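Sesquisabinene B synthase 2 (Santalum album, PDB 6A2A) probably cyclises farnesyl diphosphate to the sesquiterpene sesquisabinene B with the help of magnesium or manganese ions, as a lyase of the plant terpene synthase family. Local coordinates at residues 455-458 against 459-463; 487-490 against 491-495; 525-528 against 529-532. One frame throughout, in Å; residues are numbered along the deposited sequence.

All three contacts are local, each lying along or at the start of one helix in a nearly all-helical terpene synthase. Contacts 1 and 3 are buried and belong to neighbouring helices, 447-462 and 521-535, whose side chains meet, I459 CD1 lying 3.6 Å from V529 CG1. Contact 2 caps the start of helix 489-510 at the surface, about 25 Å from the centre of the chain, whereas contact 3 lies about 3 Å from it. A probable hydrogen bond of 3.0 Å from R493 NH1 to L462 O ties contact 2 to contact 1. Each uses one arginine: R457 pairs with a carboxylate near the metal site, R493 and R530 with neutral amides.

Contact 1: residues 455-458 against 459-463; sequences LCRI and INDLG
The end of R457 crosses D461 obliquely one turn further along helix 447-462, joined by a salt bridge from NH1 of R457 to OD1 of D461 at 3.0 Å. The N-H...O angle is 159°; OD1 offers its syn lone pair and lies in the guanidinium plane. The two planes stand 52° apart, and NH1 is the nitrogen that makes the bridge, while NE turns to the carbonyl of A413. Two bends in the arginine chain, at chi2 and chi3 (60°), swing the guanidinium forward along the helix to D461, whose OD2 bonds the hydroxyls of S477 and Y409. Helix 447-462 is one of the metal-binding helices of the class I terpene synthase fold: N460 is a magnesium-binding residue, although no ion is bound in this chain, and the R457 side chain lies about 4 Å from that of E394, which binds another magnesium. With an alanine here in place of R457, OD1 of D461 would probably lose its cationic mate and the A413 carbonyl this donor. I458, which touches I496 and V500 of helix 489-510, runs side by side with L462, CG1 of I458 and CG of L462 each beside their own backbone N; CG2 of I458 is 3.9 Å from CD1 of L462.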
loop_
_atom_site.group_PDB
_atom_site.type_symbol
_atom_site.label_atom_id
_atom_site.label_comp_id
_atom_site.label_asym_id
_atom_site.label_seq_id
_atom_site.Cartn_x
_atom_site.Cartn_y
_atom_site.Cartn_z
ATOM N N LEU A 455 -1.049 -3.645 -33.086
ATOM C CA LEU A 455 -0.108 -4.786 -32.993
ATOM C C LEU A 455 -0.421 -5.675 -31.787
ATOM O O LEU A 455 -0.519 -6.920 -31.923
ATOM C CB LEU A 455 1.326 -4.246 -32.946
ATOM C CG LEU A 455 1.905 -3.929 -34.322
ATOM C CD1 LEU A 455 3.130 -3.049 -34.193
ATOM C CD2 LEU A 455 2.224 -5.225 -35.068
ATOM N N CYS A 456 -0.615 -5.081 -30.606
ATOM C CA CYS A 456 -0.850 -5.884 -29.407
ATOM C C CYS A 456 -2.103 -6.759 -29.586
ATOM O O CYS A 456 -2.129 -7.959 -29.213
ATOM C CB CYS A 456 -0.958 -4.980 -28.180
ATOM S SG CYS A 456 0.610 -4.213 -27.712
ATOM N N ARG A 457 -3.154 -6.163 -30.185
ATOM C CA ARG A 457 -4.389 -6.871 -30.457
ATOM C C ARG A 457 -4.185 -7.991 -31.480
ATOM O O ARG A 457 -4.535 -9.144 -31.194
ATOM C CB ARG A 457 -5.489 -5.912 -30.923
ATOM C CG ARG A 457 -6.714 -6.599 -31.489
ATOM C CD ARG A 457 -7.412 -7.668 -30.724
ATOM N NE ARG A 457 -7.920 -7.230 -29.422
ATOM C CZ ARG A 457 -8.367 -8.007 -28.465
ATOM N NH1 ARG A 457 -8.197 -9.324 -28.515
ATOM N NH2 ARG A 457 -8.909 -7.444 -27.385
ATOM N N ILE A 458 -3.580 -7.726 -32.608
ATOM C CA ILE A 458 -3.451 -8.759 -33.617
ATOM C C ILE A 458 -2.511 -9.870 -33.139
ATOM O O ILE A 458 -2.775 -11.088 -33.385
ATOM C CB ILE A 458 -2.992 -8.164 -34.949
ATOM C CG1 ILE A 458 -4.139 -7.371 -35.575
ATOM C CG2 ILE A 458 -2.483 -9.273 -35.839
ATOM C CD1 ILE A 458 -3.731 -6.658 -36.854
ATOM N N ILE A 459 -1.464 -9.501 -32.431
ATOM C CA ILE A 459 -0.535 -10.487 -31.917
ATOM C C ILE A 459 -1.243 -11.439 -30.937
ATOM O O ILE A 459 -1.106 -12.611 -31.016
ATOM C CB ILE A 459 0.704 -9.844 -31.292
ATOM C CG1 ILE A 459 1.494 -9.127 -32.366
ATOM C CG2 ILE A 459 1.535 -10.899 -30.612
ATOM C CD1 ILE A 459 2.489 -8.110 -31.893
ATOM N N ASN A 460 -2.004 -10.878 -30.019
ATOM C CA ASN A 460 -2.777 -11.664 -29.085
ATOM C C ASN A 460 -3.698 -12.618 -29.851
ATOM O O ASN A 460 -3.739 -13.759 -29.564
ATOM C CB ASN A 460 -3.579 -10.773 -28.159
ATOM C CG ASN A 460 -4.267 -11.525 -27.041
ATOM O OD1 ASN A 460 -5.082 -12.333 -27.257
ATOM N ND2 ASN A 460 -3.947 -11.182 -25.846
ATOM N N ASP A 461 -4.403 -12.115 -30.856
ATOM C CA ASP A 461 -5.316 -12.942 -31.624
ATOM C C ASP A 461 -4.622 -14.102 -32.370
ATOM O O ASP A 461 -5.171 -15.132 -32.541
ATOM C CB ASP A 461 -6.147 -12.109 -32.600
ATOM C CG ASP A 461 -7.198 -11.225 -31.917
ATOM O OD1 ASP A 461 -7.235 -11.140 -30.711
ATOM O OD2 ASP A 461 -7.955 -10.612 -32.638
ATOM N N LEU A 462 -3.415 -13.863 -32.823
ATOM C CA LEU A 462 -2.644 -14.862 -33.530
ATOM C C LEU A 462 -2.173 -15.932 -32.597
ATOM O O LEU A 462 -1.860 -16.990 -32.996
ATOM C CB LEU A 462 -1.437 -14.249 -34.230
ATOM C CG LEU A 462 -1.697 -13.476 -35.504
ATOM C CD1 LEU A 462 -0.496 -12.678 -35.877
ATOM C CD2 LEU A 462 -2.058 -14.381 -36.643
ATOM N N GLY A 463 -2.156 -15.650 -31.326
ATOM C CA GLY A 463 -1.705 -16.617 -30.360
ATOM C C GLY A 463 -2.675 -17.725 -29.990
ATOM O O GLY A 463 -2.328 -18.645 -29.304
#

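Contact 2: residues 487-490 against 491-495; sequences ASQE and VAREH
V491 meets both residues that precede helix 489-510. Its backbone N donates to OG of S488 at 3.1 Å, the N-cap bond, with an N-H...O angle of 161°. The serine's chi1 of 62° sets OG between its own N and carbonyl carbon, turned to the first turn of the helix. CG2 of V491 lies against that same OG, and CG1, the other branch, packs on CB of A487 at 3.8 Å. A492 follows with a backbone bond from its N to the S488 carbonyl, 2.9 Å, while its methyl is covered by I478, Y481 and M482 of helix 477-485. R493 bonds through its N to the Q489 carbonyl and, through NE, to OE1 of Q489 at 3.1 Å. That donor sits in the amide's carbonyl plane on a lone pair, although amide and guanidinium planes stand 56° apart. A bend at chi2 carries the glutamine's amide to the arginine, beside which it runs in the same direction. E494 N closes the turn on E490 O. Q489 OE1 and the carbonyls of L462 and, weakly, T464 grip the R493 guanidinium, so its positive charge is probably stabilised by carbonyl dipoles and the cation-pi contact with Y538 rather than neutralised by these partners.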
loop_
_atom_site.group_PDB
_atom_site.type_symbol
_atom_site.label_atom_id
_atom_site.label_comp_id
_atom_site.label_asym_id
_atom_site.label_seq_id
_atom_site.Cartn_x
_atom_site.Cartn_y
_atom_site.Cartn_z
ATOM N N ALA A 487 -11.877 -16.354 -47.039
ATOM C CA ALA A 487 -10.593 -16.975 -47.090
ATOM C C ALA A 487 -10.485 -18.127 -46.155
ATOM O O ALA A 487 -11.254 -18.262 -45.275
ATOM C CB ALA A 487 -9.546 -15.949 -46.772
ATOM N N SER A 488 -9.497 -18.968 -46.351
ATOM C CA SER A 488 -9.289 -20.091 -45.477
ATOM C C SER A 488 -8.557 -19.681 -44.231
ATOM O O SER A 488 -8.013 -18.630 -44.172
ATOM C CB SER A 488 -8.444 -21.118 -46.156
ATOM O OG SER A 488 -7.190 -20.606 -46.448
ATOM N N GLN A 489 -8.484 -20.575 -43.266
ATOM C CA GLN A 489 -7.788 -20.267 -42.050
ATOM C C GLN A 489 -6.343 -19.995 -42.333
ATOM O O GLN A 489 -5.819 -19.056 -41.822
ATOM C CB GLN A 489 -7.911 -21.372 -41.036
ATOM C CG GLN A 489 -7.627 -20.953 -39.616
ATOM C CD GLN A 489 -6.170 -21.079 -39.242
ATOM O OE1 GLN A 489 -5.639 -20.274 -38.528
ATOM N NE2 GLN A 489 -5.529 -22.107 -39.730
ATOM N N GLU A 490 -5.700 -20.778 -43.179
ATOM C CA GLU A 490 -4.299 -20.549 -43.487
ATOM C C GLU A 490 -4.032 -19.241 -44.221
ATOM O O GLU A 490 -3.099 -18.549 -43.933
ATOM C CB GLU A 490 -3.736 -21.716 -44.285
ATOM C CG GLU A 490 -3.957 -23.043 -43.605
ATOM C CD GLU A 490 -5.410 -23.507 -43.594
ATOM O OE1 GLU A 490 -6.099 -23.408 -44.607
ATOM O OE2 GLU A 490 -5.864 -23.985 -42.559
ATOM N N VAL A 491 -4.876 -18.923 -45.180
ATOM C CA VAL A 491 -4.717 -17.721 -45.953
ATOM C C VAL A 491 -4.964 -16.530 -45.060
ATOM O O VAL A 491 -4.276 -15.549 -45.148
ATOM C CB VAL A 491 -5.691 -17.685 -47.120
ATOM C CG1 VAL A 491 -5.833 -16.302 -47.675
ATOM C CG2 VAL A 491 -5.224 -18.619 -48.210
ATOM N N ALA A 492 -5.965 -16.634 -44.208
ATOM C CA ALA A 492 -6.291 -15.561 -43.308
ATOM C C ALA A 492 -5.200 -15.326 -42.258
ATOM O O ALA A 492 -4.903 -14.223 -41.942
ATOM C CB ALA A 492 -7.616 -15.815 -42.671
ATOM N N ARG A 493 -4.605 -16.388 -41.744
ATOM C CA ARG A 493 -3.533 -16.271 -40.796
ATOM C C ARG A 493 -2.366 -15.582 -41.472
ATOM O O ARG A 493 -1.755 -14.731 -40.909
ATOM C CB ARG A 493 -3.120 -17.634 -40.248
ATOM C CG ARG A 493 -1.989 -17.603 -39.247
ATOM C CD ARG A 493 -1.758 -18.889 -38.466
ATOM N NE ARG A 493 -2.844 -19.230 -37.573
ATOM C CZ ARG A 493 -2.904 -18.867 -36.308
ATOM N NH1 ARG A 493 -1.945 -18.187 -35.775
ATOM N NH2 ARG A 493 -3.920 -19.198 -35.587
ATOM N N GLU A 494 -2.070 -15.979 -42.700
ATOM C CA GLU A 494 -0.978 -15.352 -43.452
ATOM C C GLU A 494 -1.252 -13.862 -43.640
ATOM O O GLU A 494 -0.314 -13.040 -43.533
ATOM C CB GLU A 494 -0.737 -16.053 -44.793
ATOM C CG GLU A 494 -0.005 -17.369 -44.620
ATOM C CD GLU A 494 0.240 -18.220 -45.864
ATOM O OE1 GLU A 494 -0.448 -18.008 -46.900
ATOM O OE2 GLU A 494 1.111 -19.122 -45.782
ATOM N N HIS A 495 -2.507 -13.522 -43.932
ATOM C CA HIS A 495 -2.884 -12.109 -44.061
ATOM C C HIS A 495 -2.616 -11.348 -42.731
ATOM O O HIS A 495 -2.007 -10.290 -42.718
ATOM C CB HIS A 495 -4.355 -11.988 -44.465
ATOM C CG HIS A 495 -4.739 -10.570 -44.701
ATOM N ND1 HIS A 495 -4.382 -9.903 -45.852
ATOM C CD2 HIS A 495 -5.367 -9.671 -43.914
ATOM C CE1 HIS A 495 -4.781 -8.650 -45.779
ATOM N NE2 HIS A 495 -5.426 -8.486 -44.614
#

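Contact 3: residues 525-528 against 529-532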
loop_
_atom_site.group_PDB
_atom_site.type_symbol
_atom_site.label_atom_id
_atom_site.label_comp_id
_atom_site.label_asym_id
_atom_site.label_seq_id
_atom_site.Cartn_x
_atom_site.Cartn_y
_atom_site.Cartn_z
ATOM N N THR A 525 6.075 2.260 -25.911
ATOM C CA THR A 525 5.161 2.001 -27.011
ATOM C C THR A 525 5.644 0.808 -27.851
ATOM O O THR A 525 4.867 0.021 -28.340
ATOM C CB THR A 525 4.960 3.290 -27.823
ATOM O OG1 THR A 525 4.395 4.279 -26.965
ATOM C CG2 THR A 525 4.055 3.112 -29.006
ATOM N N VAL A 526 6.975 0.681 -27.965
ATOM C CA VAL A 526 7.538 -0.407 -28.676
ATOM C C VAL A 526 7.531 -1.669 -27.792
ATOM O O VAL A 526 7.225 -2.726 -28.309
ATOM C CB VAL A 526 8.948 -0.110 -29.203
ATOM C CG1 VAL A 526 9.465 -1.340 -29.953
ATOM C CG2 VAL A 526 8.925 1.113 -30.118
ATOM N N ASN A 527 7.880 -1.544 -26.547
ATOM C CA ASN A 527 8.146 -2.689 -25.691
ATOM C C ASN A 527 6.824 -3.390 -25.369
ATOM O O ASN A 527 6.867 -4.578 -25.136
ATOM C CB ASN A 527 8.958 -2.277 -24.476
ATOM C CG ASN A 527 10.413 -2.082 -24.832
ATOM O OD1 ASN A 527 10.932 -2.867 -25.611
ATOM N ND2 ASN A 527 11.045 -1.064 -24.292
ATOM N N VAL A 528 5.664 -2.678 -25.333
ATOM C CA VAL A 528 4.391 -3.455 -25.153
ATOM C C VAL A 528 4.197 -4.446 -26.290
ATOM O O VAL A 528 3.603 -5.500 -26.104
ATOM C CB VAL A 528 3.118 -2.597 -24.935
ATOM C CG1 VAL A 528 3.205 -1.817 -23.662
ATOM C CG2 VAL A 528 2.816 -1.669 -26.085
ATOM N N VAL A 529 4.618 -4.103 -27.502
ATOM C CA VAL A 529 4.481 -4.988 -28.613
ATOM C C VAL A 529 5.346 -6.242 -28.395
ATOM O O VAL A 529 4.902 -7.378 -28.609
ATOM C CB VAL A 529 4.807 -4.301 -29.946
ATOM C CG1 VAL A 529 4.629 -5.270 -31.089
ATOM C CG2 VAL A 529 3.946 -3.031 -30.160
ATOM N N ARG A 530 6.576 -5.982 -28.009
ATOM C CA ARG A 530 7.531 -7.096 -27.734
ATOM C C ARG A 530 6.959 -8.006 -26.643
ATOM O O ARG A 530 7.025 -9.247 -26.775
ATOM C CB ARG A 530 8.873 -6.491 -27.340
ATOM C CG ARG A 530 9.612 -5.850 -28.498
ATOM C CD ARG A 530 10.694 -4.900 -28.014
ATOM N NE ARG A 530 11.489 -4.513 -29.173
ATOM C CZ ARG A 530 12.379 -3.519 -29.181
ATOM N NH1 ARG A 530 12.545 -2.734 -28.114
ATOM N NH2 ARG A 530 13.100 -3.304 -30.286
ATOM N N GLY A 531 6.399 -7.399 -25.594
ATOM C CA GLY A 531 5.705 -8.188 -24.562
ATOM C C GLY A 531 4.637 -9.080 -25.164
ATOM O O GLY A 531 4.512 -10.235 -24.760
ATOM N N SER A 532 3.824 -8.565 -26.100
ATOM C CA SER A 532 2.773 -9.354 -26.702
ATOM C C SER A 532 3.343 -10.527 -27.509
ATOM O O SER A 532 2.842 -11.646 -27.430
ATOM C CB SER A 532 1.848 -8.483 -27.553
ATOM O OG SER A 532 1.221 -7.545 -26.694
#
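Helix 521-535 is one of the inner helices of the terpene synthase alpha-helical bundle; its R530 runs extended back along the helix, with V526 against one guanidinium face and N527 at its edge. NH1 of R530 donates to OD1 of N527 at 3.0 Å, and the angle at the hydrogen, 171°, is almost straight. OD1 lies in the guanidinium plane, whereas the donor stands 32° off the amide's carbonyl plane. CG1 of V526 is 3.7 Å above the centre of the R530 guanidinium. A valine chi1 of -180° places that methyl opposite the backbone N. NE of R530 bonds to the carbonyl of H216, so edge bonds and a covered face together restrain the group's rotation. Mid-helix, T525, V528 and S532 touch helix 447-462, which carries the magnesium-binding residue N460, V526 and R530 touch W504 of helix 489-510, and V529 touches both helices. The backbone is uneven here. N of G531 reaches O of N527 at 2.9 Å, yet N of R530 makes only a weak bond to O of V526, 3.3 Å long. S532 N donates to the V528 carbonyl, which also bonds the hydroxyl of Y288.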